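Local structure of probable amino acid aminotransferase (Mycobacterium tuberculosis, 6Q1S) at residues G217-A222 / A285-D290; T35-D40 / S254-A259; G249-S254 / P274-F279; V190-D195 / C204-P209. The protein is a probable amino acid aminotransferase of the class IV family, modelled here with 4'-deoxy-4'-aminopyridoxal-5'-phosphate and 2-oxoglutaric acid. One frame throughout, in Å; residues are numbered along the deposited sequence.

Contact 1 of 4, residues G217-A222 / A285-D290; sequences GTTQQA and AAIVSD. With PMP (4'-deoxy-4'-aminopyridoxal-5'-phosphate), chain G.
The flat groups where Ala-222 meets Ala-286 are peptide carbonyls. The CB methyl of Ala-286 stands over one face of the Ala-222 carbonyl, 3.8 Å from its C atom, while Ala-222 CB lies 3.7 Å from Ala-286 O. The two methyls also touch, CB to CB, at 4.0 Å. Ala-286 O is gripped twice from its own chain end: Ser-289 N closes a type I turn, and Ser-289 OG donates at 2.6 Å to Ala-286 O in the carbonyl plane, on a lone pair. That hydroxyl reaches back because OG sits between the backbone N and the carbonyl carbon (chi1 65°). It also faces the Ala-222 methyl. Beside this, the CG2 methyls of Thr-219 and Ile-287 approach to 4.3 Å.

At the N-terminal end of the same helix the phosphate of PMP is received, with Gly-217 as N-cap. Thr-219 binds O2P through both its backbone N, at 3.2 Å, and its OG1, at 2.7 Å, which is possible because OG1 lies beside that N (chi1 -40°). Thr-218 N donates to O3P at 3.3 Å; its OG1 points to the same oxygen, at a distance too short to be trusted in detail. The helix end would probably steady the phosphate charge further.

The contact sets the start of helix 218-229 against the C-terminal part of helix 275-286 and the turn that follows. Val-226 of the former packs on Ala-286 and Ser-289, Leu-45 covers Ala-222, and Gln-220 faces strand 189-194.

Contact 2 of 4, residues T35-D40 / S254-A259; sequences TLLVRD and SSMTLA. With PMP (4'-deoxy-4'-aminopyridoxal-5'-phosphate), chain G; AKG (2-oxoglutaric acid), chain H.
Ser-255, which presses its CB to within 3.3 Å of Thr-35 O, holds O1P of PMP with two groups: OG donates at 2.8 Å, and the backbone N adds a weak, bent bond (N-H...O 125°). OG can join N at one phosphate oxygen because it lies beside N (chi1 -67°); His-49 is a further partner of this hydroxyl. Leu-37 covers the back of the turn, its CB 3.5 Å from Ser-255 O, and its CD2 meets Leu-258 CD2 at 4.0 Å, the two side chains crossing at about a right angle. Arg-39 comes from the opposite direction to Leu-258 and brings NH2 to 3.3 Å from CD1, while its guanidinium forms salt bridges with Glu-88 and Asp-284.

Two neighbours in the turn serve the other ligand. Thr-257 OG1 donates to AKG O2 at 3.0 Å, and Met-256, bent at chi3 (74°), curls its CE methyl to 3.2 Å from the same oxygen. One short loop therefore contacts PMP and AKG together.

In the fold, this is the tight turn between strands 249-254 and 258-265, leaning on strand 31-39, which lies between strands 89-96 and 42-43 in the antiparallel sheet; helix 116-123 flanks it through Arg-117, Ala-121 and Arg-122.

Contact 3 of 4, residues G249-S254 / P274-F279; sequences GIWLVS and PIAEVF. With PMP (4'-deoxy-4'-aminopyridoxal-5'-phosphate), chain G.
Helix-on-sheet packing defines this contact: helix 275-286 lies against strand 249-254 of the mixed sheet, held by a face-to-face aromatic stack. Over the short segments, the axes approach to 9.7 Å and run in roughly the same direction, 25° apart. Trp-251 and Phe-279 make the largest contact between them. The six-membered ring of Trp-251 and the Phe-279 ring have centroids 3.5 Å apart and planes at 3°, a nearly parallel stack with little offset. The Phe-279 ring overlaps the five-membered ring too, its CE2 reaching Trp-251 CG at 3.3 Å.

The indole is placed there by CG lying beside the backbone N (chi1 -61°), which turns the ring back along its own strand. Its second face is consequently covered by backbone, with Gly-249 C 3.4 Å above the plane, toward the rim; the indole is sandwiched between helix and strand. At its edge sit Ile-275, whose CG2 is 4.0 Å from Trp-251 CH2, and Ala-276, whose CA is an equal 4.0 Å from Trp-251 CZ2. Ala-193 and Arg-261, on the strands to either side in the sheet, also touch the indole.

Toward PMP, Val-253 CG2 meets the edge of the Phe-279 ring, near its plane. The same strand leads into the PMP pocket, where Val-253 O approaches C5A of PMP to 3.6 Å.

Contact 4 of 4, residues V190-D195 / C204-P209; sequences VVIATD and CLLTPP
The backbones of Ile-192 and Leu-206 exchange two sound hydrogen bonds, each 3.0 Å, from Ile-192 N to Leu-206 O and from Leu-206 N to Ile-192 O, with N-H...O angles of 163° and 158°. They form one hydrogen-bonded pair of an antiparallel beta hairpin. Thr-194 and Cys-204 make the next such pair toward the turn, yet the modelled Cys-204 N to Thr-194 O distance is implausibly short, so its length is doubtful; residues 196-202 of the turn are not modelled. Between these pairs lies the non-hydrogen-bonded pair Ala-193 with Leu-205.

Side chains alternate in the same register. On one face Ile-192 CG1 packs on Leu-206 CB at 3.7 Å, and Thr-194 CG2 lies 3.7 Å from Cys-204 CB. On the other, Leu-205 CD2 meets Ala-193 CB at 3.8 Å. On the other side of strand 189-194 from this partner runs strand 249-254, where Val-253 packs on Val-191.

The ladder finishes differently at its open end. Pro-208, which follows Thr-207, has no N-H to give; Thr-207 OG1 donates to Val-190 O instead at 3.2 Å, tilted 27° from the carbonyl plane, and Pro-208 CD rests 3.4 Å from that oxygen.

How the contacts relate
Contacts 1, 2 and 3 touch PMP; contact 4 does not and lies in the mixed sheet beside contact 3. Along the chain contact 2 opens first and encloses contact 4, which closes before contacts 1 and 3 open; contact 3 is nested inside contact 1, and contact 2 crosses both. Strand 249-254 of contact 3 adjoins strand 189-194 of contact 4, the contact centres about 10 Å apart, with a probable Trp-251 N to Val-191 O hydrogen bond. Contacts 2 and 3 share Ser-254, contacts 1 and 3 helix 275-286. Contacts 1 and 2, about 10 Å between centres, meet around the phosphate, where Thr-219 OG1 lies 3.2 Å from Ser-254 O. Sheet, helix and loop converge on one pocket.

Contact 1 of 4, residues G217-A222 / A285-D290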
loop_
_atom_site.group_PDB
_atom_site.type_symbol
_atom_site.label_atom_id
_atom_site.label_comp_id
_atom_site.label_asym_id
_atom_site.label_seq_id
_atom_site.Cartn_x
_atom_site.Cartn_y
_atom_site.Cartn_z
ATOM N N GLY B 217 5.862 -0.001 17.874
ATOM C CA GLY B 217 6.613 1.236 17.873
ATOM C C GLY B 217 7.969 1.113 18.533
ATOM O O GLY B 217 8.060 0.761 19.713
ATOM N N THR B 218 9.032 1.388 17.771
ATOM C CA THR B 218 10.370 1.388 18.352
ATOM C C THR B 218 10.473 2.424 19.462
ATOM O O THR B 218 11.091 2.173 20.503
ATOM C CB THR B 218 11.419 1.664 17.273
ATOM O OG1 THR B 218 11.155 2.933 16.664
ATOM C CG2 THR B 218 11.384 0.583 16.206
ATOM N N THR B 219 9.867 3.594 19.256
ATOM C CA THR B 219 9.902 4.636 20.276
ATOM C C THR B 219 9.076 4.245 21.494
ATOM O O THR B 219 9.462 4.540 22.631
ATOM C CB THR B 219 9.402 5.959 19.699
ATOM O OG1 THR B 219 9.909 6.128 18.370
ATOM C CG2 THR B 219 9.882 7.118 20.558
ATOM N N GLN B 220 7.930 3.592 21.278
ATOM C CA GLN B 220 7.080 3.213 22.403
ATOM C C GLN B 220 7.778 2.207 23.310
ATOM O O GLN B 220 7.734 2.335 24.540
ATOM C CB GLN B 220 5.753 2.647 21.893
ATOM C CG GLN B 220 4.867 2.045 22.979
ATOM C CD GLN B 220 5.124 0.568 23.206
ATOM O OE1 GLN B 220 5.001 -0.246 22.292
ATOM N NE2 GLN B 220 5.493 0.216 24.430
ATOM N N GLN B 221 8.432 1.201 22.726
ATOM C CA GLN B 221 9.102 0.193 23.541
ATOM C C GLN B 221 10.265 0.796 24.317
ATOM O O GLN B 221 10.446 0.501 25.504
ATOM C CB GLN B 221 9.581 -0.965 22.667
ATOM C CG GLN B 221 8.462 -1.717 21.973
ATOM C CD GLN B 221 8.954 -2.967 21.268
ATOM O OE1 GLN B 221 9.933 -3.587 21.687
ATOM N NE2 GLN B 221 8.276 -3.342 20.190
ATOM N N ALA B 222 11.073 1.632 23.659
ATOM C CA ALA B 222 12.151 2.312 24.364
ATOM C C ALA B 222 11.610 3.257 25.427
ATOM O O ALA B 222 12.245 3.444 26.471
ATOM C CB ALA B 222 13.032 3.072 23.372
ATOM N N ALA B 285 14.760 10.876 26.477
ATOM C CA ALA B 285 15.678 9.868 26.992
ATOM C C ALA B 285 15.487 8.516 26.316
ATOM O O ALA B 285 16.415 7.702 26.317
ATOM C CB ALA B 285 15.512 9.723 28.504
ATOM N N ALA B 286 14.312 8.262 25.739
ATOM C CA ALA B 286 14.063 6.978 25.091
ATOM C C ALA B 286 14.930 6.808 23.848
ATOM O O ALA B 286 15.574 5.768 23.663
ATOM C CB ALA B 286 12.583 6.848 24.738
ATOM N N ILE B 287 14.965 7.828 22.986
ATOM C CA ILE B 287 15.711 7.743 21.735
ATOM C C ILE B 287 17.214 7.737 21.944
ATOM O O ILE B 287 17.962 7.451 21.002
ATOM C CB ILE B 287 15.318 8.916 20.816
ATOM C CG1 ILE B 287 15.611 10.242 21.518
ATOM C CG2 ILE B 287 13.853 8.819 20.426
ATOM C CD1 ILE B 287 15.566 11.443 20.615
ATOM N N VAL B 288 17.674 8.038 23.157
ATOM C CA VAL B 288 19.080 7.973 23.528
ATOM C C VAL B 288 19.339 6.867 24.539
ATOM O O VAL B 288 20.483 6.680 24.977
ATOM C CB VAL B 288 19.569 9.342 24.050
ATOM C CG1 VAL B 288 21.082 9.394 24.252
ATOM C CG2 VAL B 288 19.157 10.440 23.078
ATOM N N SER B 289 18.312 6.085 24.882
ATOM C CA SER B 289 18.497 4.986 25.821
ATOM C C SER B 289 19.469 3.946 25.280
ATOM O O SER B 289 20.083 3.206 26.058
ATOM C CB SER B 289 17.146 4.340 26.134
ATOM O OG SER B 289 16.592 3.731 24.979
ATOM N N ASP B 290 19.604 3.858 23.953
ATOM C CA ASP B 290 20.633 3.001 23.377
ATOM C C ASP B 290 22.030 3.497 23.723
ATOM O O ASP B 290 22.957 2.690 23.865
ATOM C CB ASP B 290 20.462 2.920 21.859
ATOM C CG ASP B 290 20.414 4.287 21.204
ATOM O OD1 ASP B 290 20.295 5.295 21.933
ATOM O OD2 ASP B 290 20.496 4.354 19.960
HETATM N N1 PMP G . 2.509 3.034 13.368
HETATM C C2 PMP G . 2.689 3.241 12.042
HETATM C C2A PMP G . 1.647 2.776 11.058
HETATM C C3 PMP G . 3.912 3.927 11.552
HETATM O O3 PMP G . 4.116 4.147 10.224
HETATM C C4 PMP G . 4.901 4.363 12.563
HETATM C C4A PMP G . 6.175 5.069 12.165
HETATM N N4A PMP G . 5.844 6.340 11.498
HETATM C C5 PMP G . 4.585 4.076 13.982
HETATM C C6 PMP G . 3.398 3.422 14.300
HETATM C C5A PMP G . 5.549 4.489 15.073
HETATM O O4P PMP G . 6.755 3.736 14.953
HETATM P P PMP G . 8.167 4.372 15.394
HETATM O O1P PMP G . 8.420 5.602 14.556
HETATM O O2P PMP G . 8.097 4.743 16.857
HETATM O O3P PMP G . 9.260 3.356 15.167
#

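Contact 2 of 4, residues T35-D40 / S254-A259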
loop_
_atom_site.group_PDB
_atom_site.type_symbol
_atom_site.label_atom_id
_atom_site.label_comp_id
_atom_site.label_asym_id
_atom_site.label_seq_id
_atom_site.Cartn_x
_atom_site.Cartn_y
_atom_site.Cartn_z
ATOM N N THR B 35 12.371 4.373 9.392
ATOM C CA THR B 35 12.664 5.795 9.510
ATOM C C THR B 35 13.382 6.046 10.825
ATOM O O THR B 35 12.896 5.648 11.888
ATOM C CB THR B 35 11.392 6.647 9.436
ATOM O OG1 THR B 35 10.816 6.538 8.128
ATOM C CG2 THR B 35 11.710 8.108 9.722
ATOM N N LEU B 36 14.534 6.708 10.746
ATOM C CA LEU B 36 15.360 6.978 11.910
ATOM C C LEU B 36 15.624 8.471 12.003
ATOM O O LEU B 36 15.666 9.176 10.991
ATOM C CB LEU B 36 16.698 6.227 11.846
ATOM C CG LEU B 36 16.679 4.698 11.837
ATOM C CD1 LEU B 36 16.465 4.164 10.430
ATOM C CD2 LEU B 36 17.969 4.152 12.426
ATOM N N LEU B 37 15.801 8.945 13.231
ATOM C CA LEU B 37 16.095 10.345 13.499
ATOM C C LEU B 37 17.570 10.499 13.842
ATOM O O LEU B 37 18.092 9.779 14.700
ATOM C CB LEU B 37 15.226 10.877 14.639
ATOM C CG LEU B 37 15.454 12.332 15.054
ATOM C CD1 LEU B 37 14.880 13.289 14.021
ATOM C CD2 LEU B 37 14.850 12.592 16.425
ATOM N N VAL B 38 18.239 11.424 13.163
ATOM C CA VAL B 38 19.613 11.784 13.486
ATOM C C VAL B 38 19.575 12.977 14.431
ATOM O O VAL B 38 19.081 14.050 14.067
ATOM C CB VAL B 38 20.422 12.105 12.220
ATOM C CG1 VAL B 38 21.789 12.658 12.593
ATOM C CG2 VAL B 38 20.571 10.863 11.358
ATOM N N ARG B 39 20.097 12.794 15.641
ATOM C CA ARG B 39 20.096 13.847 16.648
ATOM C C ARG B 39 21.411 13.815 17.408
ATOM O O ARG B 39 21.823 12.757 17.896
ATOM C CB ARG B 39 18.917 13.694 17.619
ATOM C CG ARG B 39 19.024 14.575 18.856
ATOM C CD ARG B 39 17.871 14.348 19.824
ATOM N NE ARG B 39 16.663 15.069 19.423
ATOM C CZ ARG B 39 15.576 15.185 20.179
ATOM N NH1 ARG B 39 15.541 14.634 21.384
ATOM N NH2 ARG B 39 14.526 15.863 19.736
ATOM N N ASP B 40 22.062 14.976 17.495
ATOM C CA ASP B 40 23.310 15.143 18.241
ATOM C C ASP B 40 24.381 14.163 17.766
ATOM O O ASP B 40 25.020 13.467 18.557
ATOM C CB ASP B 40 23.076 15.017 19.750
ATOM C CG ASP B 40 22.231 16.149 20.305
ATOM O OD1 ASP B 40 22.078 16.229 21.542
ATOM O OD2 ASP B 40 21.703 16.948 19.503
ATOM N N SER B 254 6.364 8.449 17.543
ATOM C CA SER B 254 7.007 7.914 16.351
ATOM C C SER B 254 8.486 8.282 16.408
ATOM O O SER B 254 8.935 8.986 17.316
ATOM C CB SER B 254 6.343 8.432 15.071
ATOM O OG SER B 254 6.509 9.832 14.931
ATOM N N SER B 255 9.245 7.799 15.424
ATOM C CA SER B 255 10.696 7.936 15.478
ATOM C C SER B 255 11.156 9.354 15.154
ATOM O O SER B 255 12.103 9.853 15.772
ATOM C CB SER B 255 11.353 6.940 14.523
ATOM O OG SER B 255 11.156 5.608 14.962
ATOM N N MET B 256 10.502 10.022 14.205
ATOM C CA MET B 256 10.931 11.355 13.795
ATOM C C MET B 256 10.181 12.462 14.533
ATOM O O MET B 256 10.796 13.423 15.003
ATOM C CB MET B 256 10.768 11.515 12.280
ATOM C CG MET B 256 11.135 12.893 11.756
ATOM S SD MET B 256 11.199 12.963 9.953
ATOM C CE MET B 256 9.457 12.933 9.547
ATOM N N THR B 257 8.854 12.349 14.634
ATOM C CA THR B 257 8.065 13.350 15.342
ATOM C C THR B 257 8.200 13.232 16.856
ATOM O O THR B 257 7.865 14.182 17.574
ATOM C CB THR B 257 6.590 13.231 14.938
ATOM O OG1 THR B 257 6.495 13.066 13.517
ATOM C CG2 THR B 257 5.814 14.480 15.337
ATOM N N LEU B 258 8.699 12.096 17.347
ATOM C CA LEU B 258 8.868 11.828 18.773
ATOM C C LEU B 258 7.525 11.784 19.493
ATOM O O LEU B 258 6.910 10.719 19.579
ATOM C CB LEU B 258 9.803 12.853 19.421
ATOM C CG LEU B 258 11.240 12.842 18.892
ATOM C CD1 LEU B 258 12.155 13.608 19.828
ATOM C CD2 LEU B 258 11.743 11.417 18.692
ATOM N N ALA B 259 7.051 12.914 20.010
ATOM C CA ALA B 259 5.824 12.924 20.802
ATOM C C ALA B 259 5.013 14.167 20.484
ATOM O O ALA B 259 5.472 15.289 20.720
ATOM C CB ALA B 259 6.135 12.859 22.301
HETATM N N1 PMP G . 2.509 3.034 13.368
HETATM C C2 PMP G . 2.689 3.241 12.042
HETATM C C2A PMP G . 1.647 2.776 11.058
HETATM C C3 PMP G . 3.912 3.927 11.552
HETATM O O3 PMP G . 4.116 4.147 10.224
HETATM C C4 PMP G . 4.901 4.363 12.563
HETATM C C4A PMP G . 6.175 5.069 12.165
HETATM N N4A PMP G . 5.844 6.340 11.498
HETATM C C5 PMP G . 4.585 4.076 13.982
HETATM C C6 PMP G . 3.398 3.422 14.300
HETATM C C5A PMP G . 5.549 4.489 15.073
HETATM O O4P PMP G . 6.755 3.736 14.953
HETATM P P PMP G . 8.167 4.372 15.394
HETATM O O1P PMP G . 8.420 5.602 14.556
HETATM O O2P PMP G . 8.097 4.743 16.857
HETATM O O3P PMP G . 9.260 3.356 15.167
HETATM C C1 AKG H . 6.533 11.147 10.556
HETATM O O1 AKG H . 5.664 12.044 10.525
HETATM O O2 AKG H . 7.471 11.162 11.382
HETATM C C2 AKG H . 6.449 10.045 9.600
HETATM O O5 AKG H . 6.420 8.892 10.001
HETATM C C3 AKG H . 6.392 10.336 8.119
HETATM C C4 AKG H . 4.938 10.491 7.688
HETATM C C5 AKG H . 4.786 11.709 6.810
HETATM O O3 AKG H . 5.820 12.316 6.454
HETATM O O4 AKG H . 3.635 12.070 6.480
#

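Contact 3 of 4, residues G249-S254 / P274-F279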
loop_
_atom_site.group_PDB
_atom_site.type_symbol
_atom_site.label_atom_id
_atom_site.label_comp_id
_atom_site.label_asym_id
_atom_site.label_seq_id
_atom_site.Cartn_x
_atom_site.Cartn_y
_atom_site.Cartn_z
ATOM N N GLY B 249 -3.187 12.376 29.328
ATOM C CA GLY B 249 -2.631 12.866 28.083
ATOM C C GLY B 249 -2.645 11.803 27.006
ATOM O O GLY B 249 -2.610 10.609 27.313
ATOM N N ILE B 250 -2.712 12.222 25.746
ATOM C CA ILE B 250 -2.587 11.326 24.604
ATOM C C ILE B 250 -1.442 11.841 23.750
ATOM O O ILE B 250 -1.328 13.049 23.517
ATOM C CB ILE B 250 -3.880 11.238 23.767
ATOM C CG1 ILE B 250 -5.108 11.045 24.657
ATOM C CG2 ILE B 250 -3.782 10.111 22.749
ATOM C CD1 ILE B 250 -6.411 11.156 23.889
ATOM N N TRP B 251 -0.598 10.930 23.282
ATOM C CA TRP B 251 0.521 11.288 22.427
ATOM C C TRP B 251 0.573 10.356 21.231
ATOM O O TRP B 251 0.283 9.162 21.346
ATOM C CB TRP B 251 1.850 11.221 23.177
ATOM C CG TRP B 251 1.922 12.150 24.334
ATOM C CD1 TRP B 251 2.417 13.419 24.339
ATOM C CD2 TRP B 251 1.475 11.887 25.665
ATOM N NE1 TRP B 251 2.311 13.963 25.595
ATOM C CE2 TRP B 251 1.735 13.042 26.429
ATOM C CE3 TRP B 251 0.883 10.785 26.288
ATOM C CZ2 TRP B 251 1.423 13.125 27.781
ATOM C CZ3 TRP B 251 0.575 10.869 27.627
ATOM C CH2 TRP B 251 0.845 12.031 28.362
ATOM N N LEU B 252 0.943 10.915 20.087
ATOM C CA LEU B 252 1.205 10.143 18.879
ATOM C C LEU B 252 2.720 10.027 18.772
ATOM O O LEU B 252 3.406 10.980 18.391
ATOM C CB LEU B 252 0.579 10.813 17.664
ATOM C CG LEU B 252 -0.940 10.932 17.798
ATOM C CD1 LEU B 252 -1.510 11.746 16.667
ATOM C CD2 LEU B 252 -1.580 9.552 17.845
ATOM N N VAL B 253 3.240 8.860 19.134
ATOM C CA VAL B 253 4.673 8.639 19.267
ATOM C C VAL B 253 5.211 7.976 18.008
ATOM O O VAL B 253 4.603 7.039 17.474
ATOM C CB VAL B 253 4.969 7.787 20.516
ATOM C CG1 VAL B 253 6.443 7.797 20.832
ATOM C CG2 VAL B 253 4.164 8.300 21.703
ATOM N N SER B 254 6.364 8.449 17.543
ATOM C CA SER B 254 7.007 7.914 16.351
ATOM C C SER B 254 8.486 8.282 16.408
ATOM O O SER B 254 8.935 8.986 17.316
ATOM C CB SER B 254 6.343 8.432 15.071
ATOM O OG SER B 254 6.509 9.832 14.931
ATOM N N PRO B 274 0.305 18.141 34.252
ATOM C CA PRO B 274 1.749 18.215 34.534
ATOM C C PRO B 274 2.570 17.047 34.004
ATOM O O PRO B 274 3.793 17.164 33.882
ATOM C CB PRO B 274 1.795 18.271 36.063
ATOM C CG PRO B 274 0.556 18.999 36.429
ATOM C CD PRO B 274 -0.491 18.680 35.370
ATOM N N ILE B 275 1.940 15.901 33.735
ATOM C CA ILE B 275 2.691 14.790 33.164
ATOM C C ILE B 275 3.099 15.083 31.725
ATOM O O ILE B 275 3.948 14.381 31.168
ATOM C CB ILE B 275 1.885 13.479 33.250
ATOM C CG1 ILE B 275 2.811 12.266 33.157
ATOM C CG2 ILE B 275 0.844 13.424 32.147
ATOM C CD1 ILE B 275 2.124 10.951 33.495
ATOM N N ALA B 276 2.499 16.100 31.102
ATOM C CA ALA B 276 2.787 16.385 29.700
ATOM C C ALA B 276 4.164 17.011 29.512
ATOM O O ALA B 276 4.800 16.793 28.474
ATOM C CB ALA B 276 1.703 17.287 29.114
ATOM N N GLU B 277 4.649 17.786 30.488
ATOM C CA GLU B 277 5.986 18.355 30.341
ATOM C C GLU B 277 7.062 17.299 30.549
ATOM O O GLU B 277 8.124 17.370 29.921
ATOM C CB GLU B 277 6.208 19.529 31.301
ATOM C CG GLU B 277 5.223 20.695 31.197
ATOM C CD GLU B 277 3.920 20.434 31.909
ATOM O OE1 GLU B 277 3.898 19.521 32.753
ATOM O OE2 GLU B 277 2.937 21.169 31.670
ATOM N N VAL B 278 6.816 16.320 31.421
ATOM C CA VAL B 278 7.814 15.280 31.634
ATOM C C VAL B 278 7.760 14.254 30.506
ATOM O O VAL B 278 8.771 13.609 30.201
ATOM C CB VAL B 278 7.634 14.615 33.012
ATOM C CG1 VAL B 278 6.364 13.783 33.055
ATOM C CG2 VAL B 278 8.847 13.761 33.356
ATOM N N PHE B 279 6.601 14.102 29.858
ATOM C CA PHE B 279 6.452 13.063 28.842
ATOM C C PHE B 279 7.403 13.291 27.678
ATOM O O PHE B 279 8.019 12.344 27.178
ATOM C CB PHE B 279 5.007 13.006 28.347
ATOM C CG PHE B 279 4.696 11.776 27.541
ATOM C CD1 PHE B 279 4.163 10.653 28.147
ATOM C CD2 PHE B 279 4.949 11.740 26.179
ATOM C CE1 PHE B 279 3.881 9.519 27.411
ATOM C CE2 PHE B 279 4.671 10.609 25.438
ATOM C CZ PHE B 279 4.135 9.498 26.053
HETATM N N1 PMP G . 2.509 3.034 13.368
HETATM C C2 PMP G . 2.689 3.241 12.042
HETATM C C2A PMP G . 1.647 2.776 11.058
HETATM C C3 PMP G . 3.912 3.927 11.552
HETATM O O3 PMP G . 4.116 4.147 10.224
HETATM C C4 PMP G . 4.901 4.363 12.563
HETATM C C4A PMP G . 6.175 5.069 12.165
HETATM N N4A PMP G . 5.844 6.340 11.498
HETATM C C5 PMP G . 4.585 4.076 13.982
HETATM C C6 PMP G . 3.398 3.422 14.300
HETATM C C5A PMP G . 5.549 4.489 15.073
HETATM O O4P PMP G . 6.755 3.736 14.953
HETATM P P PMP G . 8.167 4.372 15.394
HETATM O O1P PMP G . 8.420 5.602 14.556
HETATM O O2P PMP G . 8.097 4.743 16.857
HETATM O O3P PMP G . 9.260 3.356 15.167
#

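Contact 4 of 4, residues V190-D195 / C204-P209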
loop_
_atom_site.group_PDB
_atom_site.type_symbol
_atom_site.label_atom_id
_atom_site.label_comp_id
_atom_site.label_asym_id
_atom_site.label_seq_id
_atom_site.Cartn_x
_atom_site.Cartn_y
_atom_site.Cartn_z
ATOM N N VAL B 190 -0.016 5.162 19.632
ATOM C CA VAL B 190 -0.876 5.823 20.607
ATOM C C VAL B 190 -0.438 5.416 22.008
ATOM O O VAL B 190 -0.439 4.230 22.352
ATOM C CB VAL B 190 -2.353 5.476 20.373
ATOM C CG1 VAL B 190 -3.220 6.115 21.446
ATOM C CG2 VAL B 190 -2.788 5.936 18.993
ATOM N N VAL B 191 -0.048 6.402 22.811
ATOM C CA VAL B 191 0.288 6.205 24.216
ATOM C C VAL B 191 -0.544 7.181 25.033
ATOM O O VAL B 191 -0.607 8.372 24.706
ATOM C CB VAL B 191 1.790 6.410 24.487
ATOM C CG1 VAL B 191 2.080 6.310 25.974
ATOM C CG2 VAL B 191 2.610 5.391 23.716
ATOM N N ILE B 192 -1.176 6.683 26.093
ATOM C CA ILE B 192 -1.988 7.509 26.972
ATOM C C ILE B 192 -1.379 7.472 28.369
ATOM O O ILE B 192 -0.497 6.669 28.669
ATOM C CB ILE B 192 -3.463 7.067 27.016
ATOM C CG1 ILE B 192 -3.579 5.651 27.576
ATOM C CG2 ILE B 192 -4.082 7.143 25.629
ATOM C CD1 ILE B 192 -4.912 5.366 28.225
ATOM N N ALA B 193 -1.879 8.357 29.225
ATOM C CA ALA B 193 -1.350 8.564 30.570
ATOM C C ALA B 193 -2.500 8.478 31.561
ATOM O O ALA B 193 -3.402 9.321 31.539
ATOM C CB ALA B 193 -0.640 9.911 30.692
ATOM N N THR B 194 -2.493 7.446 32.394
ATOM C CA THR B 194 -3.518 7.261 33.406
ATOM C C THR B 194 -2.860 7.164 34.777
ATOM O O THR B 194 -1.667 6.865 34.898
ATOM C CB THR B 194 -4.364 6.009 33.129
ATOM O OG1 THR B 194 -5.615 6.119 33.814
ATOM C CG2 THR B 194 -3.645 4.754 33.604
ATOM N N ASP B 195 -3.643 7.454 35.812
ATOM C CA ASP B 195 -3.151 7.399 37.186
ATOM C C ASP B 195 -3.329 6.012 37.795
ATOM O O ASP B 195 -3.584 5.038 37.087
ATOM C CB ASP B 195 -3.857 8.447 38.051
ATOM C CG ASP B 195 -3.184 9.807 37.985
ATOM O OD1 ASP B 195 -1.945 9.865 38.140
ATOM O OD2 ASP B 195 -3.894 10.814 37.779
ATOM N N CYS B 204 0.355 5.795 35.178
ATOM C CA CYS B 204 0.595 4.637 34.334
ATOM C C CYS B 204 0.370 5.010 32.878
ATOM O O CYS B 204 -0.585 5.716 32.542
ATOM C CB CYS B 204 -0.328 3.475 34.728
ATOM S SG CYS B 204 -0.433 2.142 33.518
ATOM N N LEU B 205 1.274 4.540 32.023
ATOM C CA LEU B 205 1.233 4.795 30.591
ATOM C C LEU B 205 0.776 3.524 29.891
ATOM O O LEU B 205 1.277 2.432 30.185
ATOM C CB LEU B 205 2.607 5.230 30.074
ATOM C CG LEU B 205 3.234 6.447 30.761
ATOM C CD1 LEU B 205 4.690 6.604 30.346
ATOM C CD2 LEU B 205 2.445 7.708 30.452
ATOM N N LEU B 206 -0.167 3.666 28.965
ATOM C CA LEU B 206 -0.765 2.521 28.298
ATOM C C LEU B 206 -0.653 2.661 26.789
ATOM O O LEU B 206 -0.538 3.762 26.245
ATOM C CB LEU B 206 -2.238 2.351 28.694
ATOM C CG LEU B 206 -2.507 2.080 30.172
ATOM C CD1 LEU B 206 -4.001 2.014 30.439
ATOM C CD2 LEU B 206 -1.829 0.787 30.594
ATOM N N THR B 207 -0.692 1.511 26.121
ATOM C CA THR B 207 -0.596 1.422 24.675
ATOM C C THR B 207 -1.334 0.166 24.239
ATOM O O THR B 207 -1.440 -0.788 25.019
ATOM C CB THR B 207 0.869 1.380 24.209
ATOM O OG1 THR B 207 0.927 1.408 22.778
ATOM C CG2 THR B 207 1.552 0.120 24.704
ATOM N N PRO B 208 -1.890 0.151 23.029
ATOM C CA PRO B 208 -2.614 -1.033 22.577
ATOM C C PRO B 208 -1.702 -2.240 22.520
ATOM O O PRO B 208 -0.479 -2.113 22.318
ATOM C CB PRO B 208 -3.110 -0.628 21.182
ATOM C CG PRO B 208 -3.257 0.850 21.275
ATOM C CD PRO B 208 -2.126 1.310 22.151
ATOM N N PRO B 209 -2.253 -3.438 22.691
ATOM C CA PRO B 209 -1.426 -4.642 22.759
ATOM C C PRO B 209 -0.901 -5.025 21.388
ATOM O O PRO B 209 -1.501 -4.675 20.360
ATOM C CB PRO B 209 -2.396 -5.699 23.303
ATOM C CG PRO B 209 -3.733 -5.239 22.863
ATOM C CD PRO B 209 -3.688 -3.736 22.846
#